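Beta-galactosidase (PDB 3TTY) hydrolyses the bonds of terminal beta-linked galactose residues in beta-galactosides, binding galactose in the pocket of a TIM-barrel glycoside hydrolase that assembles as a trimer. Local coordinates at residues 640-645 with 662-667; 515-520 with 544-549; 94-99 with 116-121. One frame throughout, in Å; residues are numbered along the deposited sequence.

Contact 1: 640-645 with 662-667; sequences MTFDAG and ATIPAR
Phe642 reaches across from its strand to Ala662 and Ile664, on the apolar face they share with Met640 in a two-stranded pairing. Its CG stands between the backbone N and the carbonyl carbon (chi1 65°), a position that brings the ring over the neighbouring strand. The methyl CB of Ala662 lies over one face of the ring, offset toward the rim, 4.2 Å from Phe642 CZ; a residue this small lets the ring come down close to the strand. Ile664 meets the ring at its edge instead, with its CB 4.1 Å from Phe642 CE1. The CG2 branch of Ile664 is used as well: it turns to Met640, 4.0 Å from Met640 CB. The chain of Met640 bends at chi2 and leads its thioether end away from strand 661-664; the side chain also touches Pro614 and Asn634. Strands 640-643 and 661-664 form an antiparallel pair in the C-terminal beta-galactosidase domain, and this face packs on Val632 and Met670 of the five-stranded sheet, which explains the large apolar residues. Four backbone hydrogen bonds join Met640 to Ile664 and Phe642 to Ala662, among them Phe642 N to Ala662 O at 2.8 Å. Thr641 and Thr663 form the non-hydrogen-bonded pair between them. Their side chains lie alongside each other on the exposed face, where a beta-branched residue with a hydroxyl suits both strand and solvent.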
loop_
_atom_site.group_PDB
_atom_site.type_symbol
_atom_site.label_atom_id
_atom_site.label_comp_id
_atom_site.label_asym_id
_atom_site.label_seq_id
_atom_site.Cartn_x
_atom_site.Cartn_y
_atom_site.Cartn_z
ATOM N N MET A 640 37.158 -23.853 -1.178
ATOM C CA MET A 640 37.817 -22.975 -0.219
ATOM C C MET A 640 38.813 -23.758 0.628
ATOM O O MET A 640 38.617 -24.947 0.881
ATOM C CB MET A 640 36.768 -22.310 0.679
ATOM C CG MET A 640 36.964 -20.819 0.891
ATOM S SD MET A 640 36.561 -19.815 -0.539
ATOM C CE MET A 640 36.984 -18.183 0.066
ATOM N N THR A 641 39.878 -23.094 1.069
ATOM C CA THR A 641 40.894 -23.750 1.896
ATOM C C THR A 641 41.092 -23.053 3.242
ATOM O O THR A 641 40.912 -21.846 3.367
ATOM C CB THR A 641 42.257 -23.883 1.156
ATOM O OG1 THR A 641 42.907 -22.610 1.094
ATOM C CG2 THR A 641 42.048 -24.388 -0.263
ATOM N N PHE A 642 41.458 -23.823 4.257
ATOM C CA PHE A 642 41.604 -23.272 5.593
ATOM C C PHE A 642 42.516 -24.151 6.424
ATOM O O PHE A 642 42.627 -25.351 6.177
ATOM C CB PHE A 642 40.231 -23.162 6.278
ATOM C CG PHE A 642 39.562 -24.495 6.528
ATOM C CD1 PHE A 642 38.791 -25.100 5.541
ATOM C CD2 PHE A 642 39.704 -25.145 7.748
ATOM C CE1 PHE A 642 38.176 -26.330 5.771
ATOM C CE2 PHE A 642 39.080 -26.375 7.990
ATOM C CZ PHE A 642 38.318 -26.966 7.000
ATOM N N ASP A 643 43.164 -23.547 7.416
ATOM C CA ASP A 643 43.973 -24.300 8.358
ATOM C C ASP A 643 43.029 -24.980 9.337
ATOM O O ASP A 643 42.262 -24.319 10.039
ATOM C CB ASP A 643 44.964 -23.377 9.077
ATOM C CG ASP A 643 45.888 -24.124 10.033
ATOM O OD1 ASP A 643 45.936 -25.373 10.010
ATOM O OD2 ASP A 643 46.586 -23.445 10.814
ATOM N N ALA A 644 43.071 -26.305 9.368
ATOM C CA ALA A 644 42.144 -27.062 10.185
ATOM C C ALA A 644 42.738 -27.319 11.556
ATOM O O ALA A 644 42.140 -28.007 12.382
ATOM C CB ALA A 644 41.783 -28.373 9.502
ATOM N N GLY A 645 43.918 -26.758 11.799
ATOM C CA GLY A 645 44.647 -27.029 13.027
ATOM C C GLY A 645 45.437 -28.319 12.920
ATOM O O GLY A 645 45.195 -29.132 12.023
ATOM N N ALA A 662 43.441 -27.719 4.780
ATOM C CA ALA A 662 42.382 -28.552 4.223
ATOM C C ALA A 662 41.546 -27.750 3.249
ATOM O O ALA A 662 41.387 -26.534 3.396
ATOM C CB ALA A 662 41.506 -29.128 5.316
ATOM N N THR A 663 41.031 -28.434 2.233
ATOM C CA THR A 663 40.090 -27.807 1.320
ATOM C C THR A 663 38.699 -28.375 1.545
ATOM O O THR A 663 38.527 -29.486 2.057
ATOM C CB THR A 663 40.494 -27.970 -0.159
ATOM O OG1 THR A 663 40.380 -29.347 -0.534
ATOM C CG2 THR A 663 41.925 -27.497 -0.380
ATOM N N ILE A 664 37.709 -27.581 1.173
ATOM C CA ILE A 664 36.320 -27.942 1.338
ATOM C C ILE A 664 35.634 -27.456 0.076
ATOM O O ILE A 664 35.820 -26.314 -0.338
ATOM C CB ILE A 664 35.718 -27.277 2.599
ATOM C CG1 ILE A 664 34.308 -27.811 2.883
ATOM C CG2 ILE A 664 35.745 -25.757 2.468
ATOM C CD1 ILE A 664 33.646 -27.199 4.139
ATOM N N PRO A 665 34.871 -28.340 -0.568
ATOM C CA PRO A 665 34.282 -28.007 -1.867
ATOM C C PRO A 665 33.222 -26.925 -1.740
ATOM O O PRO A 665 32.751 -26.656 -0.633
ATOM C CB PRO A 665 33.625 -29.327 -2.308
ATOM C CG PRO A 665 34.197 -30.396 -1.420
ATOM C CD PRO A 665 34.553 -29.712 -0.134
ATOM N N ALA A 666 32.859 -26.310 -2.863
ATOM C CA ALA A 666 31.690 -25.447 -2.909
ATOM C C ALA A 666 30.527 -26.154 -2.225
ATOM O O ALA A 666 30.320 -27.343 -2.429
ATOM C CB ALA A 666 31.327 -25.111 -4.366
ATOM N N ARG A 667 29.772 -25.417 -1.413
ATOM C CA ARG A 667 28.607 -25.958 -0.710
ATOM C C ARG A 667 28.950 -27.116 0.219
ATOM O O ARG A 667 28.058 -27.829 0.681
ATOM C CB ARG A 667 27.546 -26.421 -1.708
ATOM C CG ARG A 667 26.596 -25.332 -2.156
ATOM C CD ARG A 667 27.232 -24.356 -3.123
ATOM N NE ARG A 667 26.473 -23.106 -3.141
ATOM C CZ ARG A 667 25.949 -22.544 -4.223
ATOM N NH1 ARG A 667 26.102 -23.099 -5.417
ATOM N NH2 ARG A 667 25.274 -21.409 -4.102
#

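Contact 2: 515-520 with 544-549; sequences EEIDAL and GILCDV
Ile517 lies across Asp548 and Leu546: all three carbons of its longer branch pass Asp548 OD1, and the last goes on to Leu546. Ile517 CB is 3.5 Å from Asp548 OD1. CG1, anti to the backbone N (chi1 -159°), passes beside the same oxygen and also approaches the carbonyl oxygen of Cys547. Ile517 CD1 stays beside that carboxylate oxygen too and carries the chain on to Leu546, 4.0 Å from Leu546 CD2. The aliphatic branch thus covers one side of the carboxylate, whose other oxygen, OD2, is hydrogen-bonded to Tyr584. Leu546 CD2 also touches the methyl of Ala519, 3.9 Å from Ala519 CB, so a small residue fits beside the leucine. These strands, 512-519 and 546-552, form an antiparallel pair in the trimerisation domain, and within it Glu515 and Glu516 both face Val549 in a classic beta bulge: Glu515 N donates to Val549 O at 2.9 Å, whereas Val549 N donates to Glu516 O. The bulge sends out two successive acidic side chains, and both reach the second subunit, where Glu516 pairs with Arg371 of that subunit; within its own chain Glu515 also binds His551. Asp518, paired in register with Cys547, likewise bonds Tyr566 and makes a salt bridge to Arg323 of the second subunit. Past the bridges, Leu520 N donates to Ile545 O at 3.0 Å, and one water donates to both Leu520 O and Ile545 O. Leu520 CD1 reaches back to Cys547 SG, 4.1 Å away.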
loop_
_atom_site.group_PDB
_atom_site.type_symbol
_atom_site.label_atom_id
_atom_site.label_comp_id
_atom_site.label_asym_id
_atom_site.label_seq_id
_atom_site.Cartn_x
_atom_site.Cartn_y
_atom_site.Cartn_z
ATOM N N GLU A 515 21.427 11.196 28.147
ATOM C CA GLU A 515 20.563 12.373 28.253
ATOM C C GLU A 515 19.407 12.410 27.254
ATOM O O GLU A 515 18.254 12.598 27.643
ATOM C CB GLU A 515 21.384 13.651 28.117
ATOM C CG GLU A 515 20.555 14.909 28.028
ATOM C CD GLU A 515 21.418 16.158 27.964
ATOM O OE1 GLU A 515 22.561 16.107 28.452
ATOM O OE2 GLU A 515 20.961 17.184 27.416
ATOM N N GLU A 516 19.716 12.258 25.968
ATOM C CA GLU A 516 18.687 12.300 24.925
ATOM C C GLU A 516 19.109 11.446 23.738
ATOM O O GLU A 516 20.285 11.118 23.589
ATOM C CB GLU A 516 18.398 13.739 24.470
ATOM C CG GLU A 516 19.594 14.463 23.851
ATOM C CD GLU A 516 19.274 15.895 23.495
ATOM O OE1 GLU A 516 20.134 16.567 22.894
ATOM O OE2 GLU A 516 18.161 16.360 23.828
ATOM N N ILE A 517 18.153 11.085 22.894
ATOM C CA ILE A 517 18.477 10.245 21.756
ATOM C C ILE A 517 18.064 10.917 20.443
ATOM O O ILE A 517 16.982 11.506 20.342
ATOM C CB ILE A 517 17.864 8.824 21.898
ATOM C CG1 ILE A 517 18.614 7.826 21.004
ATOM C CG2 ILE A 517 16.355 8.848 21.621
ATOM C CD1 ILE A 517 18.226 6.366 21.235
ATOM N N ASP A 518 18.946 10.840 19.450
ATOM C CA ASP A 518 18.728 11.477 18.159
ATOM C C ASP A 518 18.466 10.464 17.032
ATOM O O ASP A 518 19.270 9.564 16.789
ATOM C CB ASP A 518 19.936 12.335 17.809
ATOM C CG ASP A 518 19.732 13.127 16.539
ATOM O OD1 ASP A 518 18.594 13.595 16.319
ATOM O OD2 ASP A 518 20.703 13.264 15.764
ATOM N N ALA A 519 17.334 10.616 16.349
ATOM C CA ALA A 519 17.006 9.766 15.209
ATOM C C ALA A 519 17.553 10.360 13.904
ATOM O O ALA A 519 17.252 11.500 13.559
ATOM C CB ALA A 519 15.502 9.567 15.112
ATOM N N LEU A 520 18.367 9.591 13.187
ATOM C CA LEU A 520 18.892 10.055 11.903
ATOM C C LEU A 520 17.898 9.813 10.765
ATOM O O LEU A 520 17.283 8.743 10.672
ATOM C CB LEU A 520 20.233 9.376 11.585
ATOM C CG LEU A 520 21.325 9.566 12.647
ATOM C CD1 LEU A 520 22.662 9.057 12.135
ATOM C CD2 LEU A 520 21.422 11.027 13.094
ATOM N N GLY A 544 24.934 4.741 12.594
ATOM C CA GLY A 544 23.690 5.285 12.088
ATOM C C GLY A 544 22.422 4.922 12.837
ATOM O O GLY A 544 22.455 4.350 13.927
ATOM N N ILE A 545 21.298 5.279 12.223
ATOM C CA ILE A 545 19.973 4.977 12.742
ATOM C C ILE A 545 19.638 5.809 13.974
ATOM O O ILE A 545 18.850 6.748 13.883
ATOM C CB ILE A 545 19.785 3.482 12.995
ATOM C CG1 ILE A 545 20.230 2.690 11.764
ATOM C CG2 ILE A 545 18.323 3.186 13.311
ATOM C CD1 ILE A 545 19.867 1.208 11.810
ATOM N N LEU A 546 20.229 5.484 15.118
ATOM C CA LEU A 546 20.020 6.304 16.312
ATOM C C LEU A 546 21.336 6.655 16.983
ATOM O O LEU A 546 22.260 5.858 16.997
ATOM C CB LEU A 546 19.087 5.603 17.309
ATOM C CG LEU A 546 17.599 5.551 16.942
ATOM C CD1 LEU A 546 16.946 4.256 17.430
ATOM C CD2 LEU A 546 16.851 6.766 17.465
ATOM N N CYS A 547 21.411 7.851 17.551
ATOM C CA CYS A 547 22.595 8.274 18.287
ATOM C C CYS A 547 22.198 8.700 19.688
ATOM O O CYS A 547 21.499 9.698 19.864
ATOM C CB CYS A 547 23.303 9.429 17.577
ATOM S SG CYS A 547 24.071 9.007 15.978
ATOM N N ASP A 548 22.636 7.936 20.682
ATOM C CA ASP A 548 22.449 8.327 22.074
ATOM C C ASP A 548 23.454 9.411 22.449
ATOM O O ASP A 548 24.643 9.269 22.180
ATOM C CB ASP A 548 22.649 7.117 22.985
ATOM C CG ASP A 548 21.431 6.819 23.831
ATOM O OD1 ASP A 548 20.510 7.672 23.859
ATOM O OD2 ASP A 548 21.401 5.745 24.474
ATOM N N VAL A 549 22.995 10.493 23.070
ATOM C CA VAL A 549 23.921 11.520 23.569
ATOM C C VAL A 549 24.128 11.258 25.047
ATOM O O VAL A 549 23.197 11.433 25.831
ATOM C CB VAL A 549 23.361 12.934 23.363
ATOM C CG1 VAL A 549 24.313 13.992 23.926
ATOM C CG2 VAL A 549 23.102 13.176 21.891
HETATM O O HOH W 1 16.462 6.788 12.493
#

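Contact 3: 94-99 with 116-121; sequences PDVLRV and PNSPTY
Asp95 secures the start of helix 119-135, whose N-cap is Ser118, by placing its carboxylate against the first turn. The loop that bears it follows helix 87-92 in the TIM-barrel part of the chain. A chi1 of 70° tucks the carboxylate of Asp95 over its own backbone and turns it to the helix end, where both oxygens are used. Asp95 OD1 takes the hydroxyl of Thr120 on its syn lone pair, 2.8 Å from Thr120 OG1. OD2 accepts twice: from Thr120 N on the syn side, and from Ser118 OG on the anti side, 28° out of the carboxylate plane. An aspartate suits this place because its negative charge probably interacts favourably with the helix dipole as well as accepting from the N-H and hydroxyl donors at the helix start. Val96, the next residue, supplies the apolar half: its CG2 sits 3.6 Å from Tyr121 CB, the two side chains crossing at about a right angle, and 3.9 Å from Thr120 CG2. Thr120 therefore serves both halves, hydroxyl to the acid and methyl to the valine. The serine that gives its hydroxyl proton to Asp95 OD2 keeps OG available as an acceptor, and Tyr121 N donates to Ser118 OG at 3.1 Å.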
loop_
_atom_site.group_PDB
_atom_site.type_symbol
_atom_site.label_atom_id
_atom_site.label_comp_id
_atom_site.label_asym_id
_atom_site.label_seq_id
_atom_site.Cartn_x
_atom_site.Cartn_y
_atom_site.Cartn_z
ATOM N N PRO A 94 -19.825 -21.332 14.557
ATOM C CA PRO A 94 -19.058 -20.150 14.154
ATOM C C PRO A 94 -18.152 -19.593 15.271
ATOM O O PRO A 94 -17.229 -18.842 14.946
ATOM C CB PRO A 94 -20.138 -19.119 13.755
ATOM C CG PRO A 94 -21.402 -19.864 13.639
ATOM C CD PRO A 94 -21.277 -21.097 14.519
ATOM N N ASP A 95 -18.381 -19.950 16.540
ATOM C CA ASP A 95 -17.484 -19.503 17.626
ATOM C C ASP A 95 -16.068 -20.029 17.398
ATOM O O ASP A 95 -15.107 -19.596 18.013
ATOM C CB ASP A 95 -17.999 -19.949 19.010
ATOM C CG ASP A 95 -17.876 -21.452 19.229
ATOM O OD1 ASP A 95 -18.815 -22.187 18.864
ATOM O OD2 ASP A 95 -16.840 -21.895 19.765
ATOM N N VAL A 96 -15.945 -20.965 16.481
ATOM C CA VAL A 96 -14.653 -21.536 16.150
ATOM C C VAL A 96 -13.842 -20.579 15.267
ATOM O O VAL A 96 -12.617 -20.642 15.215
ATOM C CB VAL A 96 -14.874 -22.912 15.501
ATOM C CG1 VAL A 96 -14.266 -22.988 14.108
ATOM C CG2 VAL A 96 -14.393 -24.011 16.437
ATOM N N LEU A 97 -14.537 -19.638 14.635
ATOM C CA LEU A 97 -13.924 -18.749 13.655
ATOM C C LEU A 97 -13.435 -17.439 14.274
ATOM O O LEU A 97 -14.072 -16.877 15.180
ATOM C CB LEU A 97 -14.920 -18.449 12.544
ATOM C CG LEU A 97 -15.397 -19.622 11.685
ATOM C CD1 LEU A 97 -16.638 -19.224 10.897
ATOM C CD2 LEU A 97 -14.296 -20.126 10.746
ATOM N N ARG A 98 -12.317 -16.933 13.762
ATOM C CA ARG A 98 -11.719 -15.719 14.307
ATOM C C ARG A 98 -12.384 -14.443 13.791
ATOM O O ARG A 98 -13.101 -14.456 12.785
ATOM C CB ARG A 98 -10.216 -15.676 14.020
ATOM C CG ARG A 98 -9.424 -16.641 14.869
ATOM C CD ARG A 98 -7.948 -16.564 14.600
ATOM N NE ARG A 98 -7.241 -17.612 15.336
ATOM C CZ ARG A 98 -5.946 -17.886 15.186
ATOM N NH1 ARG A 98 -5.203 -17.197 14.320
ATOM N NH2 ARG A 98 -5.397 -18.867 15.884
ATOM N N VAL A 99 -12.167 -13.359 14.528
ATOM C CA VAL A 99 -12.458 -12.021 14.065
ATOM C C VAL A 99 -11.102 -11.345 13.856
ATOM O O VAL A 99 -10.212 -11.416 14.719
ATOM C CB VAL A 99 -13.342 -11.278 15.069
ATOM C CG1 VAL A 99 -13.311 -9.774 14.826
ATOM C CG2 VAL A 99 -14.754 -11.802 14.962
ATOM N N PRO A 116 -8.655 -19.302 19.774
ATOM C CA PRO A 116 -8.037 -20.058 20.869
ATOM C C PRO A 116 -8.874 -19.970 22.143
ATOM O O PRO A 116 -8.630 -20.699 23.092
ATOM C CB PRO A 116 -6.696 -19.352 21.063
ATOM C CG PRO A 116 -6.968 -17.954 20.657
ATOM C CD PRO A 116 -7.961 -18.026 19.527
ATOM N N ASN A 117 -9.860 -19.085 22.158
ATOM C CA ASN A 117 -10.747 -18.981 23.301
ATOM C C ASN A 117 -12.126 -19.540 23.002
ATOM O O ASN A 117 -13.100 -19.191 23.660
ATOM C CB ASN A 117 -10.830 -17.536 23.794
ATOM C CG ASN A 117 -9.634 -17.157 24.635
ATOM O OD1 ASN A 117 -9.344 -17.813 25.637
ATOM N ND2 ASN A 117 -8.902 -16.129 24.210
ATOM N N SER A 118 -12.191 -20.426 22.013
ATOM C CA SER A 118 -13.455 -20.992 21.549
ATOM C C SER A 118 -13.863 -22.251 22.316
ATOM O O SER A 118 -13.112 -23.218 22.390
ATOM C CB SER A 118 -13.371 -21.289 20.053
ATOM O OG SER A 118 -14.360 -22.218 19.654
ATOM N N PRO A 119 -15.075 -22.246 22.888
ATOM C CA PRO A 119 -15.518 -23.432 23.624
ATOM C C PRO A 119 -15.666 -24.643 22.700
ATOM O O PRO A 119 -15.383 -25.777 23.093
ATOM C CB PRO A 119 -16.889 -23.018 24.190
ATOM C CG PRO A 119 -16.937 -21.528 24.076
ATOM C CD PRO A 119 -16.067 -21.154 22.918
ATOM N N THR A 120 -16.116 -24.416 21.478
ATOM C CA THR A 120 -16.272 -25.525 20.547
ATOM C C THR A 120 -14.928 -26.127 20.164
ATOM O O THR A 120 -14.729 -27.332 20.268
ATOM C CB THR A 120 -17.040 -25.116 19.304
ATOM O OG1 THR A 120 -18.378 -24.793 19.691
ATOM C CG2 THR A 120 -17.049 -26.254 18.285
ATOM N N TYR A 121 -13.999 -25.277 19.756
ATOM C CA TYR A 121 -12.670 -25.730 19.374
ATOM C C TYR A 121 -11.960 -26.487 20.505
ATOM O O TYR A 121 -11.351 -27.531 20.281
ATOM C CB TYR A 121 -11.819 -24.547 18.925
ATOM C CG TYR A 121 -10.397 -24.928 18.605
ATOM C CD1 TYR A 121 -10.095 -25.643 17.463
ATOM C CD2 TYR A 121 -9.355 -24.567 19.444
ATOM C CE1 TYR A 121 -8.800 -25.989 17.160
ATOM C CE2 TYR A 121 -8.051 -24.922 19.155
ATOM C CZ TYR A 121 -7.782 -25.636 18.015
ATOM O OH TYR A 121 -6.489 -25.994 17.716
#

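How the contacts relate
Along the chain the contacts follow one another without interleaving: contact 3 closes first, then contact 2, then contact 1. Each belongs to a different part of the chain, respectively the TIM-barrel galactosidase domain, the trimerisation domain and the C-terminal domain, and they share no helix, strand or sheet. Their centres lie about 43 Å apart for contacts 1 and 2, about 45 Å for 2 and 3, and about 55 Å for 1 and 3, which sit on opposite sides of the chain's centre. None touches another. Contacts 1 and 2 are each small two-stranded antiparallel sheets, whereas contact 3 joins a loop to a helix start beside the zinc site. Contact 2 alone meets another subunit, in keeping with its domain's name.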